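Local coordinates for CysQ, sulfite synthesis pathway protein (Bacteroides thetaiotaomicron VPI-5482, PDB 3B8B), which probably hydrolyses adenosine 3',5'-bisphosphate to AMP and phosphate as a magnesium-dependent phosphatase of the inositol monophosphatase superfamily, at residues Ile103-Asp108 with Glu246-Ala251; Thr121-Leu126 with Gly222-Ile227; Ser58-Ala63 with Glu112-Asn117; Leu32-Lys37 with Glu69-Ile74; Asp187-Val192 with Lys211-Val216. All blocks are in the same frame, centred on the assembly; numbering follows the deposited sequence.

Contact 1 of 5, residues Ile103-Asp108 with Glu246-Ala251; sequences IVDPLD and EWDTAA
Asp105 and Asp108, before and after the corner at 106-107, meet Asp248 from the helix 246-251, and three carboxylates gather in one small space. The Asp108 and Asp248 carboxylates lie stacked with their planes 29° apart, and Asp108 OD1 stands 3.2 Å from Asp248 OD1. Asp105 OD2 is modelled even closer to Asp248, at a separation too short to interpret.

A water and one backbone N-H bond to these carboxylates. Water 2 lies 2.7 Å from each of Asp108 OD1 and Asp248 OD2, bridging the two acids, while Leu107 N donates to Asp105 OD1 (3.1 Å) from above the carboxylate plane and closes an Asx turn. Asp108 OD2 has its own partner in Ser223. On the backbone side, water 1 donates to Ile103 O and Trp247 O and accepts from Ala251 N, joining the strand to the backbone of 247-251.

Apolar packing fills the other end. Ile103 CG2, anti to the backbone N, rests 3.7 Å from Trp247 CB, and Ile103 CB faces Ala250 CB at 4.3 Å. Trp247 CB also lies 3.3 Å from Val104 O.

No metal is modelled here, but three acids converging beside Glu85 are consistent with the predicted magnesium-binding active site of the inositol monophosphatase family, in which Asp105 and Asp108 belong to the DPLDGT signature.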
# COMPACT_ATOMS: atom_id res chain seq x y z
N ILE A 103 -6.48 3.41 -8.05
CA ILE A 103 -5.29 4.23 -7.83
C ILE A 103 -4.15 3.27 -7.48
O ILE A 103 -4.22 2.52 -6.48
CB ILE A 103 -5.48 5.29 -6.73
CG1 ILE A 103 -6.69 6.17 -7.06
CG2 ILE A 103 -4.21 6.18 -6.64
CD1 ILE A 103 -6.88 7.37 -6.13
N VAL A 104 -3.13 3.29 -8.34
CA VAL A 104 -2.11 2.22 -8.37
C VAL A 104 -0.68 2.75 -8.35
O VAL A 104 -0.36 3.69 -9.07
CB VAL A 104 -2.29 1.41 -9.66
CG1 VAL A 104 -1.15 0.38 -9.85
CG2 VAL A 104 -3.67 0.71 -9.66
N ASP A 105 0.17 2.14 -7.53
CA ASP A 105 1.61 2.28 -7.70
C ASP A 105 2.17 0.88 -7.91
O ASP A 105 2.20 0.08 -6.98
CB ASP A 105 2.32 2.96 -6.54
CG ASP A 105 3.80 3.25 -6.85
OD1 ASP A 105 4.31 2.79 -7.90
OD2 ASP A 105 4.44 3.99 -6.04
N PRO A 106 2.58 0.59 -9.13
CA PRO A 106 3.06 -0.78 -9.42
C PRO A 106 4.30 -1.19 -8.63
O PRO A 106 4.52 -2.38 -8.41
CB PRO A 106 3.38 -0.73 -10.93
CG PRO A 106 2.56 0.41 -11.44
CD PRO A 106 2.59 1.43 -10.34
N LEU A 107 5.11 -0.23 -8.20
CA LEU A 107 6.36 -0.54 -7.51
C LEU A 107 6.74 0.69 -6.67
O LEU A 107 7.37 1.64 -7.18
CB LEU A 107 7.46 -0.91 -8.49
CG LEU A 107 8.72 -1.56 -7.92
CD1 LEU A 107 9.69 -1.93 -9.06
CD2 LEU A 107 9.39 -0.73 -6.86
N ASP A 108 6.33 0.66 -5.41
CA ASP A 108 6.71 1.70 -4.45
C ASP A 108 7.94 1.26 -3.66
O ASP A 108 8.04 0.11 -3.22
CB ASP A 108 5.61 2.03 -3.46
CG ASP A 108 5.99 3.21 -2.56
OD1 ASP A 108 6.43 4.26 -3.10
OD2 ASP A 108 5.95 3.04 -1.34
N GLU A 246 -0.73 10.02 -3.68
CA GLU A 246 -1.96 9.27 -3.39
C GLU A 246 -1.83 7.77 -3.60
O GLU A 246 -2.33 6.98 -2.82
CB GLU A 246 -3.12 9.75 -4.24
CG GLU A 246 -3.69 11.12 -3.84
CD GLU A 246 -4.96 11.45 -4.60
OE1 GLU A 246 -5.60 10.52 -5.16
OE2 GLU A 246 -5.35 12.64 -4.61
N TRP A 247 -1.17 7.39 -4.69
CA TRP A 247 -1.02 5.97 -5.03
C TRP A 247 -0.15 5.19 -4.06
O TRP A 247 -0.20 3.96 -4.05
CB TRP A 247 -0.53 5.79 -6.47
CG TRP A 247 0.55 6.66 -6.94
CD1 TRP A 247 1.85 6.74 -6.48
CD2 TRP A 247 0.44 7.60 -8.00
NE1 TRP A 247 2.53 7.70 -7.21
CE2 TRP A 247 1.69 8.22 -8.15
CE3 TRP A 247 -0.60 7.96 -8.86
CZ2 TRP A 247 1.92 9.20 -9.12
CZ3 TRP A 247 -0.37 8.94 -9.81
CH2 TRP A 247 0.87 9.55 -9.92
N ASP A 248 0.64 5.87 -3.22
CA ASP A 248 1.40 5.15 -2.22
C ASP A 248 0.71 4.96 -0.89
O ASP A 248 1.19 4.21 -0.05
CB ASP A 248 2.77 5.77 -2.10
CG ASP A 248 3.54 5.59 -3.39
OD1 ASP A 248 3.40 4.48 -4.02
OD2 ASP A 248 4.19 6.53 -3.82
N THR A 249 -0.41 5.67 -0.69
CA THR A 249 -1.17 5.50 0.53
C THR A 249 -2.54 4.84 0.36
O THR A 249 -3.06 4.28 1.32
CB THR A 249 -1.38 6.85 1.27
OG1 THR A 249 -2.11 7.77 0.47
CG2 THR A 249 -0.01 7.47 1.69
N ALA A 250 -3.15 4.95 -0.82
CA ALA A 250 -4.54 4.57 -0.97
C ALA A 250 -4.79 3.12 -0.58
O ALA A 250 -5.73 2.82 0.18
CB ALA A 250 -5.01 4.85 -2.43
N ALA A 251 -3.97 2.21 -1.07
CA ALA A 251 -4.18 0.80 -0.78
C ALA A 251 -4.06 0.52 0.72
O ALA A 251 -4.94 -0.12 1.32
CB ALA A 251 -3.20 -0.08 -1.59
O HOH W 1 -2.65 2.55 -3.89
O HOH W 2 6.30 5.78 -5.30

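Contact 2 of 5, residues Thr121-Leu126 with Gly222-Ile227; sequences TVNIAL and GSSIKI. With SO4 (sulfate ion), chain B.
Thr121 and Asn123, two residues apart on one face of the strand 121-126, meet Ser223 and Ser224 through a compact network of hydroxyls and an amide. Thr121 OG1 is its centre, 2.6 Å from Ser223 OG and 3.2 Å from Ser224 OG. The same oxygen accepts from Asn123 ND2 at 2.8 Å, the N-H pointing to it at 156°. Ser224 OG in turn donates to Asn123 OD1 (2.8 Å), approaching in the carbonyl plane on a lone pair. Both ends of the asparagine amide are thus engaged, which restrains its rotation.

The serines reach the strand from a type II' beta turn, Gly222 to Ile225, that leads into the helix 225-232. Ser223 OG stands anti to its own backbone N (chi1 180°) and extends to the threonine, next to Asp108, a predicted magnesium ligand. The network therefore forms a second shell beside the probable active site of this phosphatase, with Asn123 placed next to Asp105 on the neighbouring strand.

Apolar contact is slight: Thr121 CG2 touches Ile225 CG1 at 3.9 Å, at the side of the polar network.

Charged interactions lie on the far side of the turn. Lys226, its chain bent at chi3 and chi4, folds back so that its NZ is surrounded by Ser223 O (2.8 Å), Ser221 O and two oxygens of a sulfate ion, O4 (3.0 Å) and O1, four acceptors that must share its three protons. Arg240 and Ser194 also hold this anion, which probably came from the crystallisation liquor.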
# COMPACT_ATOMS: atom_id res chain seq x y z
N THR A 121 6.96 -2.58 -2.59
CA THR A 121 5.60 -3.10 -2.61
C THR A 121 4.89 -2.76 -3.93
O THR A 121 5.23 -1.80 -4.63
CB THR A 121 4.74 -2.47 -1.49
OG1 THR A 121 4.73 -1.04 -1.67
CG2 THR A 121 5.28 -2.81 -0.08
N VAL A 122 3.87 -3.56 -4.22
CA VAL A 122 2.86 -3.26 -5.23
C VAL A 122 1.63 -2.76 -4.49
O VAL A 122 1.24 -3.36 -3.47
CB VAL A 122 2.50 -4.52 -6.04
CG1 VAL A 122 1.52 -4.18 -7.17
CG2 VAL A 122 3.76 -5.22 -6.62
N ASN A 123 1.01 -1.67 -4.98
CA ASN A 123 -0.10 -1.00 -4.29
C ASN A 123 -1.27 -0.78 -5.25
O ASN A 123 -1.11 -0.11 -6.27
CB ASN A 123 0.31 0.35 -3.69
CG ASN A 123 1.43 0.21 -2.69
OD1 ASN A 123 1.17 0.15 -1.50
ND2 ASN A 123 2.67 0.08 -3.19
N ILE A 124 -2.42 -1.39 -4.94
CA ILE A 124 -3.66 -1.24 -5.74
C ILE A 124 -4.84 -0.92 -4.82
O ILE A 124 -5.12 -1.67 -3.89
CB ILE A 124 -3.96 -2.50 -6.56
CG1 ILE A 124 -2.82 -2.78 -7.56
CG2 ILE A 124 -5.29 -2.32 -7.34
CD1 ILE A 124 -3.00 -4.13 -8.28
N ALA A 125 -5.49 0.23 -5.06
CA ALA A 125 -6.66 0.64 -4.32
C ALA A 125 -7.82 0.90 -5.27
O ALA A 125 -7.61 1.47 -6.36
CB ALA A 125 -6.37 1.93 -3.53
N LEU A 126 -9.02 0.57 -4.80
CA LEU A 126 -10.26 1.07 -5.41
C LEU A 126 -10.73 2.20 -4.52
O LEU A 126 -10.91 2.02 -3.30
CB LEU A 126 -11.35 0.00 -5.52
CG LEU A 126 -12.51 0.40 -6.44
CD1 LEU A 126 -12.05 0.53 -7.89
CD2 LEU A 126 -13.65 -0.61 -6.28
N GLY A 222 10.06 -0.74 5.06
CA GLY A 222 9.97 -0.10 3.77
C GLY A 222 8.54 0.21 3.31
O GLY A 222 7.60 -0.53 3.61
N SER A 223 8.43 1.29 2.53
CA SER A 223 7.25 1.53 1.68
C SER A 223 5.98 1.52 2.53
O SER A 223 5.95 1.95 3.70
CB SER A 223 7.27 0.50 0.53
OG SER A 223 6.18 0.64 -0.35
N SER A 224 4.90 1.05 1.94
CA SER A 224 3.60 1.03 2.59
C SER A 224 3.42 -0.06 3.63
O SER A 224 2.37 -0.16 4.26
CB SER A 224 2.52 0.93 1.52
OG SER A 224 2.78 -0.22 0.74
N ILE A 225 4.43 -0.90 3.84
CA ILE A 225 4.39 -1.86 4.93
C ILE A 225 4.19 -1.08 6.24
O ILE A 225 3.60 -1.58 7.19
CB ILE A 225 5.68 -2.72 5.00
CG1 ILE A 225 5.91 -3.43 3.67
CG2 ILE A 225 5.59 -3.70 6.15
CD1 ILE A 225 7.24 -4.19 3.58
N LYS A 226 4.68 0.16 6.28
CA LYS A 226 4.52 0.98 7.50
C LYS A 226 3.05 1.20 7.85
O LYS A 226 2.69 1.23 9.03
CB LYS A 226 5.26 2.30 7.35
CG LYS A 226 6.79 2.10 7.29
CD LYS A 226 7.61 3.37 7.30
CE LYS A 226 7.55 4.08 5.98
NZ LYS A 226 8.15 3.29 4.85
N ILE A 227 2.20 1.33 6.83
CA ILE A 227 0.77 1.49 7.06
C ILE A 227 0.21 0.14 7.54
O ILE A 227 -0.59 0.07 8.49
CB ILE A 227 0.03 1.96 5.79
CG1 ILE A 227 0.58 3.32 5.26
CG2 ILE A 227 -1.50 2.03 6.09
CD1 ILE A 227 0.05 3.70 3.89
S SO4 B . 9.18 5.09 1.95
O1 SO4 B . 7.79 5.15 2.43
O2 SO4 B . 9.17 4.42 0.65
O3 SO4 B . 9.65 6.48 1.73
O4 SO4 B . 10.09 4.49 2.86

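Contact 3 of 5, residues Ser58-Ala63 with Glu112-Asn117; sequences SPLTIA and EFIKRN. With SO4 (sulfate ion), chain F.
Phe113 of the short helix 110-114 pushes its ring against the start of the helix 59-75, where it meets Pro59, Leu60 and Ala63. The pairing joins the N-terminal end of one helix, with Ser58 at the N-cap position, to the C-terminal end of the other, which closes with a Schellman motif in which Arg116 takes positive phi (58°). The short helix directly follows the strand bearing the predicted metal-binding aspartates.

The tight part surrounds the aromatic ring. With CG anti to the backbone N (chi1 -175°), the ring extends from its helix across to the other. Pro59 CB meets CE2 of Phe113 at 4.0 Å, in plane at the ring edge, and Leu60 CD1 reaches Phe113 CD2 at 3.8 Å, its side chain crossing the phenyl group at a slant. Ala63 CB touches the far end of the ring. Phe120, Phe49 and Tyr42 contribute further aromatic neighbours, and the cluster packs against Leu107, which is predicted to belong to the metal and substrate site.

Toward solvent the contact thins out. Beyond Leu60 the exposed Ile114 is modelled in two conformers. Lys115, also in two, leaves the interface; in the conformer given its NZ donates to a sulfate oxygen, a bond to be treated with caution. In the conformer given for Ile114, the outer border is formed by its CG2, which lies 3.8 Å from Leu60 CB.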
# COMPACT_ATOMS: atom_id res chain seq x y z
N SER A 58 17.33 0.75 -16.78
CA SER A 58 17.62 0.38 -15.41
C SER A 58 16.64 -0.72 -15.00
O SER A 58 15.49 -0.75 -15.47
CB SER A 58 17.55 1.58 -14.45
OG SER A 58 16.23 1.92 -14.07
N PRO A 59 17.10 -1.65 -14.15
CA PRO A 59 16.21 -2.63 -13.52
C PRO A 59 14.94 -2.01 -12.95
O PRO A 59 13.86 -2.60 -13.10
CB PRO A 59 17.08 -3.21 -12.40
CG PRO A 59 18.46 -3.11 -12.92
CD PRO A 59 18.51 -1.86 -13.76
N LEU A 60 15.06 -0.86 -12.30
CA LEU A 60 13.90 -0.22 -11.70
C LEU A 60 12.88 0.18 -12.78
O LEU A 60 11.70 -0.09 -12.66
CB LEU A 60 14.29 0.99 -10.87
CG LEU A 60 13.10 1.74 -10.24
CD1 LEU A 60 12.33 0.89 -9.18
CD2 LEU A 60 13.55 3.07 -9.65
N THR A 61 13.37 0.86 -13.81
CA THR A 61 12.50 1.35 -14.86
C THR A 61 11.76 0.20 -15.53
O THR A 61 10.53 0.27 -15.73
CB THR A 61 13.32 2.19 -15.87
OG1 THR A 61 13.82 3.33 -15.17
CG2 THR A 61 12.46 2.62 -17.06
N ILE A 62 12.49 -0.87 -15.84
CA ILE A 62 11.93 -2.03 -16.50
C ILE A 62 10.92 -2.73 -15.59
O ILE A 62 9.81 -3.06 -16.00
CB ILE A 62 13.04 -3.00 -16.96
CG1 ILE A 62 13.96 -2.33 -17.99
CG2 ILE A 62 12.45 -4.26 -17.57
CD1 ILE A 62 15.23 -3.14 -18.28
N ALA A 63 11.28 -2.94 -14.33
CA ALA A 63 10.37 -3.58 -13.38
C ALA A 63 9.08 -2.79 -13.21
O ALA A 63 7.99 -3.39 -13.16
CB ALA A 63 11.06 -3.76 -12.01
N GLU A 112 14.43 0.95 -1.74
CA GLU A 112 14.35 -0.46 -1.29
C GLU A 112 14.69 -1.41 -2.42
O GLU A 112 15.34 -2.43 -2.25
CB GLU A 112 12.94 -0.79 -0.76
CG GLU A 112 12.59 -0.13 0.57
CD GLU A 112 13.34 -0.72 1.76
OE1 GLU A 112 13.66 -1.93 1.72
OE2 GLU A 112 13.60 0.03 2.75
N PHE A 113 14.25 -1.06 -3.64
CA PHE A 113 14.52 -1.87 -4.79
C PHE A 113 15.96 -1.72 -5.29
O PHE A 113 16.69 -2.71 -5.43
CB PHE A 113 13.53 -1.51 -5.92
CG PHE A 113 13.65 -2.37 -7.12
CD1 PHE A 113 12.92 -3.54 -7.22
CD2 PHE A 113 14.52 -2.03 -8.16
CE1 PHE A 113 13.03 -4.35 -8.32
CE2 PHE A 113 14.65 -2.85 -9.25
CZ PHE A 113 13.90 -4.01 -9.34
N ILE A 114 16.37 -0.49 -5.58
CA ILE A 114 17.67 -0.29 -6.19
C ILE A 114 18.83 -0.60 -5.24
O ILE A 114 19.84 -1.11 -5.70
CB ILE A 114 17.84 1.09 -6.88
CG1 ILE A 114 17.87 2.23 -5.86
CG2 ILE A 114 16.75 1.27 -7.93
CD1 ILE A 114 18.03 3.59 -6.46
N LYS A 115 18.66 -0.33 -3.94
CA LYS A 115 19.68 -0.68 -2.95
C LYS A 115 19.52 -2.10 -2.42
O LYS A 115 20.30 -2.55 -1.59
CB LYS A 115 19.63 0.31 -1.80
CG LYS A 115 19.85 1.75 -2.25
CD LYS A 115 19.40 2.71 -1.19
CE LYS A 115 19.67 4.15 -1.61
NZ LYS A 115 19.80 5.07 -0.45
N ARG A 116 18.52 -2.83 -2.93
CA ARG A 116 18.32 -4.24 -2.59
C ARG A 116 18.14 -4.47 -1.08
O ARG A 116 18.64 -5.45 -0.53
CB ARG A 116 19.45 -5.09 -3.17
CG ARG A 116 19.54 -4.92 -4.71
CD ARG A 116 20.56 -5.81 -5.34
NE ARG A 116 20.30 -7.22 -5.16
CZ ARG A 116 19.32 -7.89 -5.76
NH1 ARG A 116 18.48 -7.27 -6.58
NH2 ARG A 116 19.17 -9.18 -5.53
N ASN A 117 17.40 -3.58 -0.44
CA ASN A 117 16.93 -3.77 0.93
C ASN A 117 15.63 -4.57 1.05
O ASN A 117 15.29 -5.06 2.12
CB ASN A 117 16.87 -2.44 1.64
CG ASN A 117 18.26 -1.83 1.80
OD1 ASN A 117 19.22 -2.55 2.08
ND2 ASN A 117 18.37 -0.49 1.64
S SO4 F . 18.51 8.00 2.09
O1 SO4 F . 18.89 7.37 0.82
O2 SO4 F . 19.42 9.10 2.40
O3 SO4 F . 17.16 8.54 1.97
O4 SO4 F . 18.58 7.01 3.16

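Contact 4 of 5, residues Leu32-Lys37 with Glu69-Ile74; sequences LKAGEK and EAIVAI
Lys33 opens the contact by laying its aliphatic chain beside Ala70 and Ile74 of the facing helix. Its CB is 4.2 Å from Ala70 CB, while farther out CG and NZ both approach the same methyl, Ile74 CD1, at 4.1 and 4.0 Å. Bends at chi2 and chi4 bring the chain round at about a right angle to the isoleucine; its ammonium group is paired with Asp29 of its own helix.

Ala34 comes next, at the closest approach of the backbones, its CA 5.4 Å from that of Ala70. Ala70 CB points into the other helix and lies 4.0 Å from Ala34 N. On the buried side Ala34 CB packs on Ile71 CG1 at 3.6 Å, and Ile71 continues toward the sheet, onto Val122, Ile124 and Val104.

One turn later Lys37 adds CG, 4.2 Å from Ala70 CB, at the exposed margin.

The segments 32-37 and 69-74 run nearly antiparallel, at 157°, their axes 8.2 Å apart at closest approach, and their helices cover one side of the mixed sheet as a pair. Small alanines permit this close spacing, and the chemistry implies an association by van der Waals packing, apolar toward the sheet and bordered by lysine methylenes toward solvent.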
# COMPACT_ATOMS: atom_id res chain seq x y z
N LEU A 32 -0.29 -9.79 -7.53
CA LEU A 32 0.59 -10.96 -7.58
C LEU A 32 1.30 -11.08 -8.92
O LEU A 32 2.48 -11.42 -8.99
CB LEU A 32 -0.21 -12.22 -7.28
CG LEU A 32 -0.79 -12.29 -5.87
CD1 LEU A 32 -1.80 -13.48 -5.71
CD2 LEU A 32 0.30 -12.38 -4.79
N LYS A 33 0.57 -10.83 -10.00
CA LYS A 33 1.17 -10.85 -11.32
C LYS A 33 2.30 -9.80 -11.42
O LYS A 33 3.39 -10.09 -11.97
CB LYS A 33 0.11 -10.61 -12.40
CG LYS A 33 -0.97 -11.73 -12.52
CD LYS A 33 -0.61 -12.85 -13.41
CE LYS A 33 -1.75 -13.91 -13.50
NZ LYS A 33 -3.13 -13.48 -14.00
N ALA A 34 2.04 -8.59 -10.94
CA ALA A 34 3.05 -7.54 -10.92
C ALA A 34 4.26 -7.99 -10.11
O ALA A 34 5.42 -7.81 -10.50
CB ALA A 34 2.48 -6.22 -10.35
N GLY A 35 3.98 -8.57 -8.95
CA GLY A 35 5.01 -9.09 -8.07
C GLY A 35 5.96 -10.04 -8.77
O GLY A 35 7.17 -9.94 -8.61
N GLU A 36 5.41 -10.97 -9.54
CA GLU A 36 6.19 -11.92 -10.33
C GLU A 36 7.15 -11.21 -11.29
O GLU A 36 8.33 -11.58 -11.41
CB GLU A 36 5.21 -12.83 -11.09
CG GLU A 36 5.79 -13.84 -12.05
CD GLU A 36 4.71 -14.79 -12.60
OE1 GLU A 36 3.49 -14.59 -12.33
OE2 GLU A 36 5.09 -15.75 -13.30
N LYS A 37 6.63 -10.21 -12.01
CA LYS A 37 7.44 -9.48 -12.97
C LYS A 37 8.59 -8.76 -12.27
O LYS A 37 9.72 -8.75 -12.75
CB LYS A 37 6.61 -8.45 -13.76
CG LYS A 37 5.49 -9.07 -14.62
CD LYS A 37 6.02 -10.06 -15.64
CE LYS A 37 4.91 -10.56 -16.56
NZ LYS A 37 5.55 -11.20 -17.74
N GLU A 69 2.21 -2.97 -16.66
CA GLU A 69 1.58 -3.68 -17.76
C GLU A 69 0.77 -4.87 -17.26
O GLU A 69 -0.35 -5.10 -17.73
CB GLU A 69 2.65 -4.10 -18.77
CG GLU A 69 3.17 -2.92 -19.58
CD GLU A 69 4.38 -3.24 -20.46
OE1 GLU A 69 4.89 -4.40 -20.39
OE2 GLU A 69 4.83 -2.32 -21.21
N ALA A 70 1.34 -5.62 -16.30
CA ALA A 70 0.67 -6.78 -15.71
C ALA A 70 -0.61 -6.37 -15.00
O ALA A 70 -1.65 -7.03 -15.09
CB ALA A 70 1.62 -7.52 -14.73
N ILE A 71 -0.53 -5.26 -14.29
CA ILE A 71 -1.68 -4.78 -13.52
C ILE A 71 -2.79 -4.30 -14.45
O ILE A 71 -3.92 -4.72 -14.28
CB ILE A 71 -1.26 -3.65 -12.56
CG1 ILE A 71 -0.35 -4.22 -11.46
CG2 ILE A 71 -2.51 -2.95 -11.98
CD1 ILE A 71 0.39 -3.11 -10.66
N VAL A 72 -2.47 -3.43 -15.41
CA VAL A 72 -3.52 -2.86 -16.26
C VAL A 72 -4.13 -3.91 -17.19
O VAL A 72 -5.30 -3.80 -17.59
CB VAL A 72 -3.13 -1.55 -16.97
CG1 VAL A 72 -2.69 -0.49 -15.94
CG2 VAL A 72 -2.08 -1.79 -18.06
N ALA A 73 -3.38 -4.96 -17.54
CA ALA A 73 -3.93 -6.04 -18.35
C ALA A 73 -5.18 -6.59 -17.67
O ALA A 73 -6.14 -6.97 -18.34
CB ALA A 73 -2.91 -7.16 -18.60
N ILE A 74 -5.19 -6.60 -16.34
CA ILE A 74 -6.35 -7.03 -15.55
C ILE A 74 -7.30 -5.87 -15.25
O ILE A 74 -8.48 -5.96 -15.57
CB ILE A 74 -5.90 -7.78 -14.26
CG1 ILE A 74 -5.18 -9.09 -14.63
CG2 ILE A 74 -7.09 -8.02 -13.30
CD1 ILE A 74 -4.40 -9.70 -13.50

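Contact 5 of 5, residues Asp187-Val192 with Lys211-Val216; sequences DHFIAV and KKHGNV. With SO4 (sulfate ion), chain C.
Chi1 of -174° at Phe189 and -66° at His213 turn the two rings toward each other, the phenylalanine CG lying anti to the backbone N and the histidine CG anti to the carbonyl carbon. The result is a face-to-face stack, with ring centroids 3.5 Å apart and planes 8° from parallel. CD1 of Phe189 sits over one face of the imidazole, 3.4 Å from His213 CE1, and the methylene CG of Lys212 covers the opposite face.

The stacked imidazole uses its edge for a sulfate ion, probably from the crystallisation liquor: His213 ND1 donates to O3, in the ring plane, at 2.9 Å. Asn215 N donates to O2 at 2.7 Å, so side chain and backbone of the loop 213-215 grip the anion together. The ND1 bond probably restrains the imidazole.

Between the backbones, Phe189 N makes a weak bond to Asn215 O (3.3 Å), and Val216 CA approaches Phe189 O in a C-H...O contact. His188 CB packs on the Asn215 amide, while His188 NE2 is hydrogen-bonded to Glu217.

This lies near the beginning of the parallel strands 189-193 and 216-220, linked through the helix 200-212: a beta-alpha-beta crossover, far from the predicted metal site.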
# COMPACT_ATOMS: atom_id res chain seq x y z
N ASP A 187 2.37 -3.77 26.25
CA ASP A 187 2.06 -2.68 27.12
C ASP A 187 2.88 -1.52 26.71
O ASP A 187 2.93 -0.53 27.44
CB ASP A 187 2.30 -3.05 28.59
CG ASP A 187 3.76 -3.31 28.89
OD1 ASP A 187 4.58 -3.32 27.93
OD2 ASP A 187 4.08 -3.51 30.09
N HIS A 188 3.55 -1.60 25.54
CA HIS A 188 4.40 -0.50 25.19
C HIS A 188 3.97 0.13 23.87
O HIS A 188 3.29 -0.50 23.08
CB HIS A 188 5.87 -0.89 25.24
CG HIS A 188 6.37 -1.62 24.05
ND1 HIS A 188 6.22 -2.98 23.87
CD2 HIS A 188 7.12 -1.19 23.01
CE1 HIS A 188 6.80 -3.34 22.74
NE2 HIS A 188 7.37 -2.27 22.21
N PHE A 189 4.37 1.38 23.72
CA PHE A 189 3.99 2.21 22.59
C PHE A 189 5.01 2.04 21.48
O PHE A 189 6.21 2.16 21.72
CB PHE A 189 3.95 3.66 23.01
CG PHE A 189 3.45 4.58 21.97
CD1 PHE A 189 2.08 4.77 21.80
CD2 PHE A 189 4.33 5.26 21.12
CE1 PHE A 189 1.59 5.62 20.83
CE2 PHE A 189 3.83 6.11 20.13
CZ PHE A 189 2.46 6.28 19.98
N ILE A 190 4.54 1.82 20.27
CA ILE A 190 5.45 1.66 19.13
C ILE A 190 5.12 2.64 18.01
O ILE A 190 3.97 2.71 17.56
CB ILE A 190 5.40 0.23 18.55
CG1 ILE A 190 5.81 -0.80 19.62
CG2 ILE A 190 6.26 0.07 17.25
CD1 ILE A 190 5.64 -2.23 19.16
N ALA A 191 6.14 3.35 17.53
CA ALA A 191 6.03 4.18 16.36
C ALA A 191 6.87 3.59 15.24
O ALA A 191 7.89 2.95 15.49
CB ALA A 191 6.48 5.64 16.66
N VAL A 192 6.45 3.76 13.99
CA VAL A 192 7.24 3.23 12.87
C VAL A 192 7.67 4.37 11.94
O VAL A 192 6.92 5.31 11.68
CB VAL A 192 6.49 2.10 12.09
CG1 VAL A 192 5.17 2.62 11.50
CG2 VAL A 192 7.39 1.45 11.01
N LYS A 211 8.93 11.74 24.12
CA LYS A 211 8.78 12.44 25.39
C LYS A 211 7.44 12.10 26.07
O LYS A 211 7.38 12.00 27.29
CB LYS A 211 8.89 13.96 25.16
CG LYS A 211 9.01 14.74 26.44
CD LYS A 211 8.93 16.25 26.22
CE LYS A 211 8.84 16.97 27.58
NZ LYS A 211 9.56 16.23 28.69
N LYS A 212 6.39 11.92 25.28
CA LYS A 212 5.04 11.67 25.80
C LYS A 212 4.88 10.25 26.33
O LYS A 212 4.19 10.03 27.33
CB LYS A 212 4.00 11.93 24.71
CG LYS A 212 2.56 11.57 25.07
CD LYS A 212 1.60 11.76 23.89
CE LYS A 212 0.13 11.59 24.29
NZ LYS A 212 -0.31 12.62 25.28
N HIS A 213 5.54 9.29 25.69
CA HIS A 213 5.36 7.88 26.01
C HIS A 213 6.56 7.29 26.71
O HIS A 213 7.64 7.15 26.11
CB HIS A 213 5.09 7.11 24.72
CG HIS A 213 3.80 7.48 24.08
ND1 HIS A 213 2.60 6.95 24.49
CD2 HIS A 213 3.51 8.37 23.11
CE1 HIS A 213 1.62 7.48 23.77
NE2 HIS A 213 2.15 8.34 22.92
N GLY A 214 6.37 6.86 27.96
CA GLY A 214 7.47 6.38 28.76
C GLY A 214 8.12 5.10 28.24
O GLY A 214 9.32 4.88 28.46
N ASN A 215 7.32 4.24 27.63
CA ASN A 215 7.77 2.89 27.26
C ASN A 215 7.85 2.78 25.74
O ASN A 215 7.33 1.83 25.13
CB ASN A 215 6.80 1.86 27.84
CG ASN A 215 7.44 0.52 28.15
OD1 ASN A 215 6.79 -0.40 28.70
ND2 ASN A 215 8.73 0.39 27.86
N VAL A 216 8.55 3.70 25.11
CA VAL A 216 8.50 3.83 23.67
C VAL A 216 9.54 2.96 22.94
O VAL A 216 10.69 2.83 23.40
CB VAL A 216 8.67 5.31 23.28
CG1 VAL A 216 10.02 5.87 23.79
CG2 VAL A 216 8.47 5.51 21.76
S SO4 C . 3.74 3.96 26.98
O1 SO4 C . 3.30 2.57 26.76
O2 SO4 C . 5.01 4.17 26.30
O3 SO4 C . 2.70 4.88 26.46
O4 SO4 C . 3.95 4.16 28.42

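Overall arrangement
Contacts 1 and 2 form the centre of the molecule, their centres about 6 Å apart, on the neighbouring strands 100-108 and 121-128 of the six-stranded mixed sheet, where they touch. Contact 4 covers that sheet with helices 20-43 and 59-75, its centre about 14 Å from that of contact 1. Contact 3 reuses helix 59-75 nearer its start and touches contact 1 through Leu107. Along the chain contact 3 interleaves with both 4 and 1; contact 2 falls within the span of contact 1, and contact 5 within that of contact 2. Contact 5 is peripheral, its centre about 39 Å from that of contact 4. The predicted metal site is thus assembled from segments far apart in sequence.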